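Local coordinates for protein ribosome biogenesis Nep1 RNA methyltransferase (PDB 3O7B) that probably methylates the N1 atom of a specific pseudouridine in 16S ribosomal RNA, using S-adenosyl-L-methionine, as a step in ribosome biogenesis, at residues E106-V109 and E115-W118; V31-S36 and V158-I163; I64-S69 and K76-R81; P48-D53 and H72-S77. All blocks are in the same frame, centred on the assembly; numbering follows the deposited sequence.

Contact 1. Residues E106-V109 and E115-W118; sequences EVYV and EIIW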
loop_
_atom_site.group_PDB
_atom_site.type_symbol
_atom_site.label_atom_id
_atom_site.label_comp_id
_atom_site.label_asym_id
_atom_site.label_seq_id
_atom_site.Cartn_x
_atom_site.Cartn_y
_atom_site.Cartn_z
ATOM N N GLU A 106 7.145 16.209 -9.253
ATOM C CA GLU A 106 6.115 15.694 -10.137
ATOM C C GLU A 106 6.107 14.171 -10.076
ATOM O O GLU A 106 7.091 13.562 -9.644
ATOM C CB GLU A 106 6.360 16.116 -11.589
ATOM C CG GLU A 106 6.161 17.582 -11.919
ATOM C CD GLU A 106 6.172 17.805 -13.436
ATOM O OE1 GLU A 106 7.242 17.646 -14.089
ATOM O OE2 GLU A 106 5.100 18.118 -13.996
ATOM N N VAL A 107 5.009 13.575 -10.537
ATOM C CA VAL A 107 4.806 12.132 -10.534
ATOM C C VAL A 107 4.342 11.635 -11.883
ATOM O O VAL A 107 3.376 12.160 -12.458
ATOM C CB VAL A 107 3.757 11.730 -9.461
ATOM C CG1 VAL A 107 3.484 10.234 -9.494
ATOM C CG2 VAL A 107 4.245 12.154 -8.106
ATOM N N TYR A 108 5.047 10.632 -12.410
ATOM C CA TYR A 108 4.686 10.000 -13.659
ATOM C C TYR A 108 4.616 8.505 -13.521
ATOM O O TYR A 108 5.344 7.912 -12.705
ATOM C CB TYR A 108 5.735 10.297 -14.748
ATOM C CG TYR A 108 5.855 11.751 -15.113
ATOM C CD1 TYR A 108 5.072 12.282 -16.129
ATOM C CD2 TYR A 108 6.721 12.593 -14.431
ATOM C CE1 TYR A 108 5.176 13.617 -16.487
ATOM C CE2 TYR A 108 6.835 13.937 -14.791
ATOM C CZ TYR A 108 6.048 14.429 -15.822
ATOM O OH TYR A 108 6.117 15.761 -16.208
ATOM N N VAL A 109 3.773 7.897 -14.345
ATOM C CA VAL A 109 3.705 6.456 -14.451
ATOM C C VAL A 109 3.970 6.106 -15.915
ATOM O O VAL A 109 3.288 6.608 -16.811
ATOM C CB VAL A 109 2.324 5.911 -14.005
ATOM C CG1 VAL A 109 2.236 4.397 -14.239
ATOM C CG2 VAL A 109 2.069 6.234 -12.539
ATOM N N GLU A 115 3.215 3.843 -22.460
ATOM C CA GLU A 115 2.405 5.045 -22.288
ATOM C C GLU A 115 2.906 5.836 -21.083
ATOM O O GLU A 115 3.453 5.248 -20.141
ATOM C CB GLU A 115 0.938 4.689 -22.084
ATOM C CG GLU A 115 0.338 3.924 -23.231
ATOM C CD GLU A 115 -0.642 2.881 -22.765
ATOM O OE1 GLU A 115 -0.292 2.079 -21.856
ATOM O OE2 GLU A 115 -1.764 2.850 -23.311
ATOM N N ILE A 116 2.724 7.150 -21.117
ATOM C CA ILE A 116 3.157 8.047 -20.070
ATOM C C ILE A 116 1.913 8.690 -19.446
ATOM O O ILE A 116 1.130 9.337 -20.148
ATOM C CB ILE A 116 4.123 9.142 -20.621
ATOM C CG1 ILE A 116 5.430 8.520 -21.169
ATOM C CG2 ILE A 116 4.435 10.169 -19.567
ATOM C CD1 ILE A 116 6.216 7.705 -20.146
ATOM N N ILE A 117 1.736 8.492 -18.141
ATOM C CA ILE A 117 0.652 9.110 -17.391
ATOM C C ILE A 117 1.236 10.103 -16.405
ATOM O O ILE A 117 2.150 9.785 -15.629
ATOM C CB ILE A 117 -0.156 8.031 -16.632
ATOM C CG1 ILE A 117 -0.766 7.017 -17.593
ATOM C CG2 ILE A 117 -1.197 8.680 -15.704
ATOM C CD1 ILE A 117 -1.160 5.688 -16.940
ATOM N N TRP A 118 0.728 11.327 -16.441
ATOM C CA TRP A 118 1.110 12.340 -15.486
ATOM C C TRP A 118 0.049 12.374 -14.376
ATOM O O TRP A 118 -1.153 12.370 -14.682
ATOM C CB TRP A 118 1.198 13.705 -16.191
ATOM C CG TRP A 118 1.443 14.854 -15.266
ATOM C CD1 TRP A 118 2.626 15.205 -14.698
ATOM C CD2 TRP A 118 0.481 15.824 -14.818
ATOM N NE1 TRP A 118 2.466 16.316 -13.907
ATOM C CE2 TRP A 118 1.157 16.720 -13.968
ATOM C CE3 TRP A 118 -0.888 16.011 -15.046
ATOM C CZ2 TRP A 118 0.522 17.806 -13.350
ATOM C CZ3 TRP A 118 -1.529 17.086 -14.409
ATOM C CH2 TRP A 118 -0.817 17.969 -13.583
#
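Glu-106 and Trp-118 meet near one end of a beta hairpin, formed by the antiparallel strands 105-111 and 116-119 within the mixed sheet of this SPOUT-class methyltransferase. Trp-118 NE1 gives Glu-106 OE2 a weak hydrogen bond, 3.2 Å long and bent to 133° at the hydrogen, with the two side chains crossing at about a right angle. The other carboxylate oxygen, OE1, carries the stronger link, a salt bridge to Arg-167. Val-107 turns its side chain to Leu-94, Leu-97 and Leu-98 of helix 87-98, while its backbone bonds to Val-119. Tyr-108 and Trp-118 form a non-hydrogen-bonded pair. The Tyr-108 ring, with CG beside the backbone N (chi1 -63°), leans so that its CE1 lies 3.5 Å from Trp-118 CD1, at the indole edge and near the indole plane. On the same phenol, CD1 touches Ile-116 CG2 at 4.1 Å, and Ile-163 of helix 160-163 packs against both residues. Replacing Tyr-108 by an alanine would probably open a gap between Trp-118, Ile-116 and Ile-163 and leave the indole freer to turn. The backbone adds a CA-H...O contact, with Tyr-108 CA 3.2 Å from Ile-117 O. Val-109 points to the opposite face and pairs with Ile-117, their CB atoms 4.2 Å apart; Val-90 of helix 87-98 packs on the valine. Two nearly straight backbone bonds close this pair: Val-109 N to Ile-117 O at 2.8 Å, and Ile-117 N to Val-109 O with 170° at the hydrogen.

Contact 2. Residues V31-S36 and V158-I163; sequences VFLEAS and VGLRDI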
loop_
_atom_site.group_PDB
_atom_site.type_symbol
_atom_site.label_atom_id
_atom_site.label_comp_id
_atom_site.label_asym_id
_atom_site.label_seq_id
_atom_site.Cartn_x
_atom_site.Cartn_y
_atom_site.Cartn_z
ATOM N N VAL A 31 9.269 8.585 -11.193
ATOM C CA VAL A 31 8.736 7.882 -12.334
ATOM C C VAL A 31 8.649 6.402 -12.018
ATOM O O VAL A 31 9.677 5.751 -11.766
ATOM C CB VAL A 31 9.629 8.071 -13.613
ATOM C CG1 VAL A 31 8.987 7.430 -14.814
ATOM C CG2 VAL A 31 9.913 9.549 -13.842
ATOM N N PHE A 32 7.438 5.853 -12.046
ATOM C CA PHE A 32 7.268 4.415 -11.933
ATOM C C PHE A 32 7.363 3.804 -13.299
ATOM O O PHE A 32 6.657 4.225 -14.223
ATOM C CB PHE A 32 5.957 4.080 -11.211
ATOM C CG PHE A 32 5.955 4.555 -9.781
ATOM C CD1 PHE A 32 6.743 3.915 -8.831
ATOM C CD2 PHE A 32 5.209 5.678 -9.398
ATOM C CE1 PHE A 32 6.810 4.385 -7.514
ATOM C CE2 PHE A 32 5.257 6.140 -8.064
ATOM C CZ PHE A 32 6.057 5.482 -7.133
ATOM N N LEU A 33 8.271 2.847 -13.429
ATOM C CA LEU A 33 8.616 2.258 -14.736
ATOM C C LEU A 33 7.949 0.941 -14.995
ATOM O O LEU A 33 7.843 0.079 -14.100
ATOM C CB LEU A 33 10.129 2.064 -14.836
ATOM C CG LEU A 33 10.987 3.312 -14.823
ATOM C CD1 LEU A 33 12.446 2.882 -14.906
ATOM C CD2 LEU A 33 10.640 4.267 -15.993
ATOM N N GLU A 34 7.510 0.750 -16.240
ATOM C CA GLU A 34 6.908 -0.506 -16.677
ATOM C C GLU A 34 5.781 -0.926 -15.732
ATOM O O GLU A 34 5.635 -2.108 -15.378
ATOM C CB GLU A 34 7.968 -1.608 -16.828
ATOM C CG GLU A 34 8.942 -1.329 -17.976
ATOM C CD GLU A 34 9.971 -2.409 -18.145
ATOM O OE1 GLU A 34 9.743 -3.539 -17.663
ATOM O OE2 GLU A 34 11.007 -2.114 -18.788
ATOM N N ALA A 35 4.959 0.051 -15.350
ATOM C CA ALA A 35 3.839 -0.263 -14.455
ATOM C C ALA A 35 2.887 -1.226 -15.128
ATOM O O ALA A 35 2.590 -1.129 -16.335
ATOM C CB ALA A 35 3.127 0.985 -14.014
ATOM N N SER A 36 2.406 -2.176 -14.338
ATOM C CA SER A 36 1.609 -3.290 -14.807
ATOM C C SER A 36 0.154 -2.842 -14.916
ATOM O O SER A 36 -0.730 -3.279 -14.149
ATOM C CB SER A 36 1.790 -4.446 -13.819
ATOM O OG SER A 36 1.287 -5.660 -14.331
ATOM N N VAL A 158 3.986 11.931 -25.207
ATOM C CA VAL A 158 5.444 11.940 -25.215
ATOM C C VAL A 158 5.923 10.558 -24.791
ATOM O O VAL A 158 5.120 9.682 -24.454
ATOM C CB VAL A 158 6.031 13.008 -24.280
ATOM C CG1 VAL A 158 5.505 14.397 -24.625
ATOM C CG2 VAL A 158 5.757 12.666 -22.782
ATOM N N GLY A 159 7.234 10.359 -24.817
ATOM C CA GLY A 159 7.816 9.106 -24.384
ATOM C C GLY A 159 8.572 9.285 -23.091
ATOM O O GLY A 159 8.756 10.394 -22.591
ATOM N N LEU A 160 9.036 8.154 -22.572
ATOM C CA LEU A 160 9.846 8.140 -21.381
ATOM C C LEU A 160 11.048 9.081 -21.486
ATOM O O LEU A 160 11.383 9.779 -20.546
ATOM C CB LEU A 160 10.264 6.711 -21.061
ATOM C CG LEU A 160 11.138 6.522 -19.826
ATOM C CD1 LEU A 160 10.472 7.111 -18.556
ATOM C CD2 LEU A 160 11.392 5.064 -19.668
ATOM N N ARG A 161 11.677 9.125 -22.669
ATOM C CA ARG A 161 12.859 9.974 -22.849
ATOM C C ARG A 161 12.551 11.453 -22.587
ATOM O O ARG A 161 13.397 12.225 -22.157
ATOM C CB ARG A 161 13.439 9.799 -24.264
ATOM C CG ARG A 161 12.498 10.258 -25.393
ATOM C CD ARG A 161 13.167 10.185 -26.771
ATOM N NE ARG A 161 13.472 8.817 -27.154
ATOM C CZ ARG A 161 13.992 8.468 -28.329
ATOM N NH1 ARG A 161 14.244 9.393 -29.245
ATOM N NH2 ARG A 161 14.246 7.193 -28.586
ATOM N N ASP A 162 11.305 11.851 -22.828
ATOM C CA ASP A 162 10.948 13.242 -22.717
ATOM C C ASP A 162 10.684 13.686 -21.283
ATOM O O ASP A 162 10.951 14.819 -20.925
ATOM C CB ASP A 162 9.752 13.504 -23.642
ATOM C CG ASP A 162 10.030 13.026 -25.062
ATOM O OD1 ASP A 162 11.014 13.526 -25.657
ATOM O OD2 ASP A 162 9.327 12.136 -25.574
ATOM N N ILE A 163 10.193 12.780 -20.440
ATOM C CA ILE A 163 9.890 13.206 -19.072
ATOM C C ILE A 163 11.119 13.236 -18.155
ATOM O O ILE A 163 11.098 13.845 -17.086
ATOM C CB ILE A 163 8.727 12.405 -18.446
ATOM C CG1 ILE A 163 9.044 10.909 -18.416
ATOM C CG2 ILE A 163 7.423 12.702 -19.208
ATOM C CD1 ILE A 163 8.090 10.105 -17.533
#
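Purely apolar packing of a strand against a short helix joins Val-31 and Leu-33 to Leu-160 and Ile-163, in the buried layer on one face of the central sheet. Val-31 CG1 is the shared methyl: it lies 4.0 Å from Leu-160 CD1 and 3.9 Å from Ile-163 CD1. Ile-163 reaches it with CG1 in the crowded position between its backbone N and carbonyl carbon (chi1 59°). Leu-33 CD2 sits at the fork of Leu-160, 3.8 Å from both CD1 and CD2 of that residue; these two side chains cross at about a right angle. Strand 28-35 is a middle strand of the SPOUT methyltransferase sheet, parallel to both 105-111 and 189-194, and helix 160-163 lies on the connection from strand 150-156 to strand 168-172. Gly-159 holds the N-cap position of that helix, and Asp-162 OD2 accepts from Gly-159 N at 2.8 Å through its anti lone pair, the half of a capping box that a glycine can still make. Beyond the contact, Leu-160 also touches Thr-205, Glu-208 and Leu-209 of helix 203-209. Leu-33 packs on Phe-201, and its side chain lies about 7 Å from the bound S-adenosylhomocysteine.

Contact 3. Residues I64-S69 and K76-R81; sequences ILLDDS and KSLEFR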
loop_
_atom_site.group_PDB
_atom_site.type_symbol
_atom_site.label_atom_id
_atom_site.label_comp_id
_atom_site.label_asym_id
_atom_site.label_seq_id
_atom_site.Cartn_x
_atom_site.Cartn_y
_atom_site.Cartn_z
ATOM N N ILE A 64 -11.929 -3.140 -19.518
ATOM C CA ILE A 64 -11.574 -3.659 -18.189
ATOM C C ILE A 64 -10.058 -3.728 -18.023
ATOM O O ILE A 64 -9.325 -4.113 -18.946
ATOM C CB ILE A 64 -12.219 -5.038 -17.964
ATOM C CG1 ILE A 64 -13.749 -4.895 -17.906
ATOM C CG2 ILE A 64 -11.698 -5.704 -16.674
ATOM C CD1 ILE A 64 -14.506 -6.213 -17.978
ATOM N N LEU A 65 -9.592 -3.318 -16.841
ATOM C CA LEU A 65 -8.171 -3.381 -16.513
ATOM C C LEU A 65 -7.755 -4.835 -16.272
ATOM O O LEU A 65 -8.446 -5.597 -15.582
ATOM C CB LEU A 65 -7.885 -2.541 -15.261
ATOM C CG LEU A 65 -6.467 -2.006 -15.049
ATOM C CD1 LEU A 65 -6.104 -0.881 -16.041
ATOM C CD2 LEU A 65 -6.351 -1.485 -13.621
ATOM N N LEU A 66 -6.626 -5.214 -16.851
ATOM C CA LEU A 66 -6.085 -6.557 -16.676
ATOM C C LEU A 66 -5.580 -6.768 -15.245
ATOM O O LEU A 66 -4.795 -5.964 -14.735
ATOM C CB LEU A 66 -4.973 -6.800 -17.707
ATOM C CG LEU A 66 -4.424 -8.225 -17.800
ATOM C CD1 LEU A 66 -5.489 -9.186 -18.342
ATOM C CD2 LEU A 66 -3.138 -8.280 -18.636
ATOM N N ASP A 67 -6.034 -7.847 -14.627
ATOM C CA ASP A 67 -5.808 -8.109 -13.200
ATOM C C ASP A 67 -5.693 -9.612 -13.073
ATOM O O ASP A 67 -6.684 -10.335 -13.251
ATOM C CB ASP A 67 -7.014 -7.581 -12.404
ATOM C CG ASP A 67 -6.911 -7.839 -10.892
ATOM O OD1 ASP A 67 -6.160 -8.728 -10.442
ATOM O OD2 ASP A 67 -7.624 -7.139 -10.136
ATOM N N ASP A 68 -4.489 -10.090 -12.773
ATOM C CA ASP A 68 -4.284 -11.538 -12.766
ATOM C C ASP A 68 -4.928 -12.287 -11.599
ATOM O O ASP A 68 -4.949 -13.518 -11.605
ATOM C CB ASP A 68 -2.815 -11.924 -13.015
ATOM C CG ASP A 68 -1.971 -11.991 -11.766
ATOM O OD1 ASP A 68 -2.376 -11.511 -10.679
ATOM O OD2 ASP A 68 -0.855 -12.545 -11.891
ATOM N N SER A 69 -5.518 -11.568 -10.640
ATOM C CA SER A 69 -6.336 -12.230 -9.613
ATOM C C SER A 69 -7.735 -12.556 -10.141
ATOM O O SER A 69 -8.496 -13.306 -9.501
ATOM C CB SER A 69 -6.412 -11.394 -8.324
ATOM O OG SER A 69 -5.172 -11.428 -7.631
ATOM N N LYS A 76 -2.622 -17.066 -20.299
ATOM C CA LYS A 76 -1.589 -18.059 -20.602
ATOM C C LYS A 76 -0.793 -17.760 -21.877
ATOM O O LYS A 76 0.419 -18.025 -21.928
ATOM C CB LYS A 76 -2.187 -19.474 -20.649
ATOM C CG LYS A 76 -2.678 -19.996 -19.302
ATOM C CD LYS A 76 -3.557 -21.242 -19.473
ATOM C CE LYS A 76 -4.388 -21.508 -18.228
ATOM N NZ LYS A 76 -5.283 -22.679 -18.421
ATOM N N SER A 77 -1.454 -17.178 -22.875
ATOM C CA SER A 77 -0.832 -16.911 -24.178
ATOM C C SER A 77 -0.128 -15.560 -24.313
ATOM O O SER A 77 0.428 -15.248 -25.365
ATOM C CB SER A 77 -1.874 -17.033 -25.287
ATOM O OG SER A 77 -2.836 -15.995 -25.198
ATOM N N LEU A 78 -0.174 -14.741 -23.265
ATOM C CA LEU A 78 0.407 -13.399 -23.341
ATOM C C LEU A 78 1.937 -13.407 -23.316
ATOM O O LEU A 78 2.535 -14.209 -22.609
ATOM C CB LEU A 78 -0.117 -12.519 -22.194
ATOM C CG LEU A 78 -1.603 -12.160 -22.162
ATOM C CD1 LEU A 78 -1.816 -11.206 -20.985
ATOM C CD2 LEU A 78 -2.064 -11.507 -23.459
ATOM N N GLU A 79 2.554 -12.504 -24.076
ATOM C CA GLU A 79 3.999 -12.267 -23.988
ATOM C C GLU A 79 4.343 -11.522 -22.698
ATOM O O GLU A 79 3.494 -10.814 -22.150
ATOM C CB GLU A 79 4.500 -11.468 -25.201
ATOM C CG GLU A 79 4.290 -12.167 -26.547
ATOM C CD GLU A 79 5.088 -13.457 -26.685
ATOM O OE1 GLU A 79 6.276 -13.487 -26.278
ATOM O OE2 GLU A 79 4.527 -14.444 -27.211
ATOM N N PHE A 80 5.584 -11.671 -22.242
ATOM C CA PHE A 80 6.065 -11.117 -20.962
ATOM C C PHE A 80 5.022 -11.194 -19.836
ATOM O O PHE A 80 4.831 -10.234 -19.064
ATOM C CB PHE A 80 6.685 -9.706 -21.114
ATOM C CG PHE A 80 5.797 -8.684 -21.805
ATOM C CD1 PHE A 80 4.977 -7.827 -21.065
ATOM C CD2 PHE A 80 5.834 -8.528 -23.197
ATOM C CE1 PHE A 80 4.164 -6.868 -21.700
ATOM C CE2 PHE A 80 5.029 -7.580 -23.836
ATOM C CZ PHE A 80 4.194 -6.748 -23.088
ATOM N N ARG A 81 4.378 -12.352 -19.733
ATOM C CA ARG A 81 3.221 -12.502 -18.866
ATOM C C ARG A 81 3.578 -12.279 -17.402
ATOM O O ARG A 81 2.748 -11.776 -16.628
ATOM C CB ARG A 81 2.523 -13.854 -19.068
ATOM C CG ARG A 81 1.203 -14.000 -18.264
ATOM C CD ARG A 81 1.467 -14.839 -17.039
ATOM N NE ARG A 81 0.337 -14.986 -16.117
ATOM C CZ ARG A 81 0.118 -14.208 -15.059
ATOM N NH1 ARG A 81 0.909 -13.166 -14.801
ATOM N NH2 ARG A 81 -0.903 -14.475 -14.260
#
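Asp-68 and Arg-81 form a salt bridge in which a single carboxylate oxygen, OD2, takes both guanidinium ends. The main bond runs from Arg-81 NH2 to Asp-68 OD2, 3.1 Å long with 163° at the hydrogen. A second, weak one comes from Arg-81 NH1 to the same oxygen at 3.5 Å. OD2 lies at the guanidinium edge, in its plane, but NH2 meets it on the anti side and tilted out of the carboxylate plane. The planes of the two groups are strongly turned against each other, not side by side. With Asp-68 CG between its backbone N and carbonyl carbon (chi1 88°), the carboxylate stands across the guanidinium, and OD2 and CB both border NH2. The arginine chain bends at chi2 (-102°), bringing its end back to the aspartate. His-72 lies against Arg-81, and Met-75 against Asp-68. A leucine in place of Arg-81 has no guanidinium to offer, and would probably leave OD2 of Asp-68 without this charged mate and its carboxylate freer to turn. Apart from the ion pair, Leu-66 and Leu-78 meet tip to tip, CD2 of the first 4.0 Å from CD1 of the second. Asp-67 N-caps the short helix 68-71: its OD1 accepts from Ser-69 N at 2.9 Å, while OD2 is bonded to Tyr-129 OH. Asn-128 and Arg-131 of the second subunit pack on Asp-67 and Ser-69. The Asp-68 side chain also adjoins Arg-86, with Asp-88 close by; Arg-86 is predicted to contact the substrate rRNA and Asp-88 to stabilise it, so the ion pair borders the probable RNA-binding site.

Contact 4. Residues P48-D53 and H72-S77; sequences PAVRAD and HTAMKS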
loop_
_atom_site.group_PDB
_atom_site.type_symbol
_atom_site.label_atom_id
_atom_site.label_comp_id
_atom_site.label_asym_id
_atom_site.label_seq_id
_atom_site.Cartn_x
_atom_site.Cartn_y
_atom_site.Cartn_z
ATOM N N PRO A 48 -13.327 -17.419 -21.681
ATOM C CA PRO A 48 -14.381 -17.541 -20.666
ATOM C C PRO A 48 -14.141 -16.797 -19.345
ATOM O O PRO A 48 -15.087 -16.263 -18.777
ATOM C CB PRO A 48 -14.457 -19.058 -20.411
ATOM C CG PRO A 48 -13.280 -19.651 -21.125
ATOM C CD PRO A 48 -12.981 -18.735 -22.247
ATOM N N ALA A 49 -12.905 -16.773 -18.851
ATOM C CA ALA A 49 -12.599 -16.043 -17.612
ATOM C C ALA A 49 -12.805 -14.540 -17.792
ATOM O O ALA A 49 -13.238 -13.850 -16.867
ATOM C CB ALA A 49 -11.186 -16.331 -17.144
ATOM N N VAL A 50 -12.494 -14.045 -18.991
ATOM C CA VAL A 50 -12.693 -12.634 -19.329
ATOM C C VAL A 50 -14.174 -12.318 -19.551
ATOM O O VAL A 50 -14.671 -11.294 -19.079
ATOM C CB VAL A 50 -11.826 -12.220 -20.548
ATOM C CG1 VAL A 50 -12.228 -10.857 -21.082
ATOM C CG2 VAL A 50 -10.367 -12.216 -20.156
ATOM N N ARG A 51 -14.873 -13.195 -20.270
ATOM C CA ARG A 51 -16.311 -13.026 -20.488
ATOM C C ARG A 51 -17.091 -13.072 -19.172
ATOM O O ARG A 51 -18.040 -12.309 -18.981
ATOM C CB ARG A 51 -16.846 -14.063 -21.483
ATOM C CG ARG A 51 -16.604 -13.700 -22.948
ATOM C CD ARG A 51 -17.360 -14.632 -23.900
ATOM N NE ARG A 51 -18.814 -14.539 -23.736
ATOM C CZ ARG A 51 -19.621 -13.802 -24.498
ATOM N NH1 ARG A 51 -19.135 -13.080 -25.501
ATOM N NH2 ARG A 51 -20.923 -13.791 -24.258
ATOM N N ALA A 52 -16.673 -13.954 -18.265
ATOM C CA ALA A 52 -17.290 -14.057 -16.936
ATOM C C ALA A 52 -17.100 -12.771 -16.124
ATOM O O ALA A 52 -18.042 -12.279 -15.501
ATOM C CB ALA A 52 -16.725 -15.247 -16.177
ATOM N N ASP A 53 -15.886 -12.222 -16.147
ATOM C CA ASP A 53 -15.623 -10.971 -15.439
ATOM C C ASP A 53 -16.403 -9.808 -16.046
ATOM O O ASP A 53 -16.899 -8.952 -15.319
ATOM C CB ASP A 53 -14.125 -10.648 -15.404
ATOM C CG ASP A 53 -13.791 -9.555 -14.392
ATOM O OD1 ASP A 53 -14.324 -9.593 -13.254
ATOM O OD2 ASP A 53 -12.997 -8.655 -14.732
ATOM N N HIS A 72 -6.255 -14.645 -14.607
ATOM C CA HIS A 72 -5.103 -15.544 -14.728
ATOM C C HIS A 72 -5.255 -16.605 -15.831
ATOM O O HIS A 72 -4.364 -16.776 -16.664
ATOM C CB HIS A 72 -4.850 -16.256 -13.403
ATOM C CG HIS A 72 -3.731 -17.252 -13.466
ATOM N ND1 HIS A 72 -3.944 -18.609 -13.599
ATOM C CD2 HIS A 72 -2.386 -17.082 -13.463
ATOM C CE1 HIS A 72 -2.780 -19.233 -13.649
ATOM N NE2 HIS A 72 -1.819 -18.331 -13.560
ATOM N N THR A 73 -6.372 -17.318 -15.816
ATOM C CA THR A 73 -6.545 -18.436 -16.754
ATOM C C THR A 73 -6.621 -17.981 -18.215
ATOM O O THR A 73 -6.310 -18.759 -19.119
ATOM C CB THR A 73 -7.747 -19.320 -16.397
ATOM O OG1 THR A 73 -8.946 -18.550 -16.451
ATOM C CG2 THR A 73 -7.583 -19.895 -15.009
ATOM N N ALA A 74 -7.033 -16.736 -18.443
ATOM C CA ALA A 74 -7.062 -16.149 -19.788
ATOM C C ALA A 74 -5.699 -15.631 -20.259
ATOM O O ALA A 74 -5.527 -15.315 -21.442
ATOM C CB ALA A 74 -8.095 -15.038 -19.844
ATOM N N MET A 75 -4.723 -15.548 -19.358
ATOM C CA MET A 75 -3.461 -14.870 -19.665
ATOM C C MET A 75 -2.334 -15.772 -20.149
ATOM O O MET A 75 -1.231 -15.295 -20.404
ATOM C CB MET A 75 -2.981 -14.063 -18.452
ATOM C CG MET A 75 -3.876 -12.871 -18.138
ATOM S SD MET A 75 -3.554 -12.147 -16.513
ATOM C CE MET A 75 -1.924 -11.455 -16.748
ATOM N N LYS A 76 -2.622 -17.066 -20.299
ATOM C CA LYS A 76 -1.589 -18.059 -20.602
ATOM C C LYS A 76 -0.793 -17.760 -21.877
ATOM O O LYS A 76 0.419 -18.025 -21.928
ATOM C CB LYS A 76 -2.187 -19.474 -20.649
ATOM C CG LYS A 76 -2.678 -19.996 -19.302
ATOM C CD LYS A 76 -3.557 -21.242 -19.473
ATOM C CE LYS A 76 -4.388 -21.508 -18.228
ATOM N NZ LYS A 76 -5.283 -22.679 -18.421
ATOM N N SER A 77 -1.454 -17.178 -22.875
ATOM C CA SER A 77 -0.832 -16.911 -24.178
ATOM C C SER A 77 -0.128 -15.560 -24.313
ATOM O O SER A 77 0.428 -15.248 -25.365
ATOM C CB SER A 77 -1.874 -17.033 -25.287
ATOM O OG SER A 77 -2.836 -15.995 -25.198
#
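Ala-49 and Val-50, in the first turn of helix 48-57, rest against Thr-73 and Ala-74 of a 3-10 turn. The chains come close enough, with 6.0 Å between the CA atoms of Ala-49 and Ala-74, because small side chains face each other here. Val-50 CG2 presses on the Ala-74 methyl, its CB, at 3.6 Å. The other valine branch, CG1, is the one anti to the backbone N (chi1 168°), which leaves CG2 beside that N and directed at the alanine. Ala-49 CB is 4.3 Å from Ala-74 CB and more tightly packed on Thr-73, whose OG1 lies 3.2 Å away. No hydrogen bond crosses between the segments, so the fit rests on van der Waals contact alone, and the threonine oxygen abuts a methyl group. Each side is shaped by its own backbone. On the helix, Ala-52 N bonds to Pro-48 O at 2.8 Å and Asp-53 N to Ala-49 O at 3.2 Å, while in the turn Met-75 N bonds to His-72 O at 3.0 Å, the i to i+3 spacing of a 3-10 turn. His-47, just before the helix, ties the two sides together: its ND1 accepts from Ala-49 N, and its side chain packs on Thr-73 and Ala-74. Further out, Pro-61 lies against Val-50, and Asp-53 touches Lys-70 and His-71 of helix 68-71. The contact thus sets the start of helix 48-57 against the chain leaving helix 68-71, on the way to helix 87-98 and away from the annotated sites.

Contacts 1 and 2 belong to the buried core and share the central sheet: strands 105-111 and 28-35 are neighbours in it, Phe-32 probably bonding to Tyr-108 through the backbone. Contact 1 adds strand pairing and polar links to this layer, whereas contact 2 is wholly apolar. Contacts 3 and 4 lie farther out, partly buried, about 8 Å apart between centres, and share Lys-76 and Ser-77; the two touch each other. There the chemistry divides into a charged pair near the predicted RNA site and close packing of small side chains. Contact 1 touches neither of these outer two.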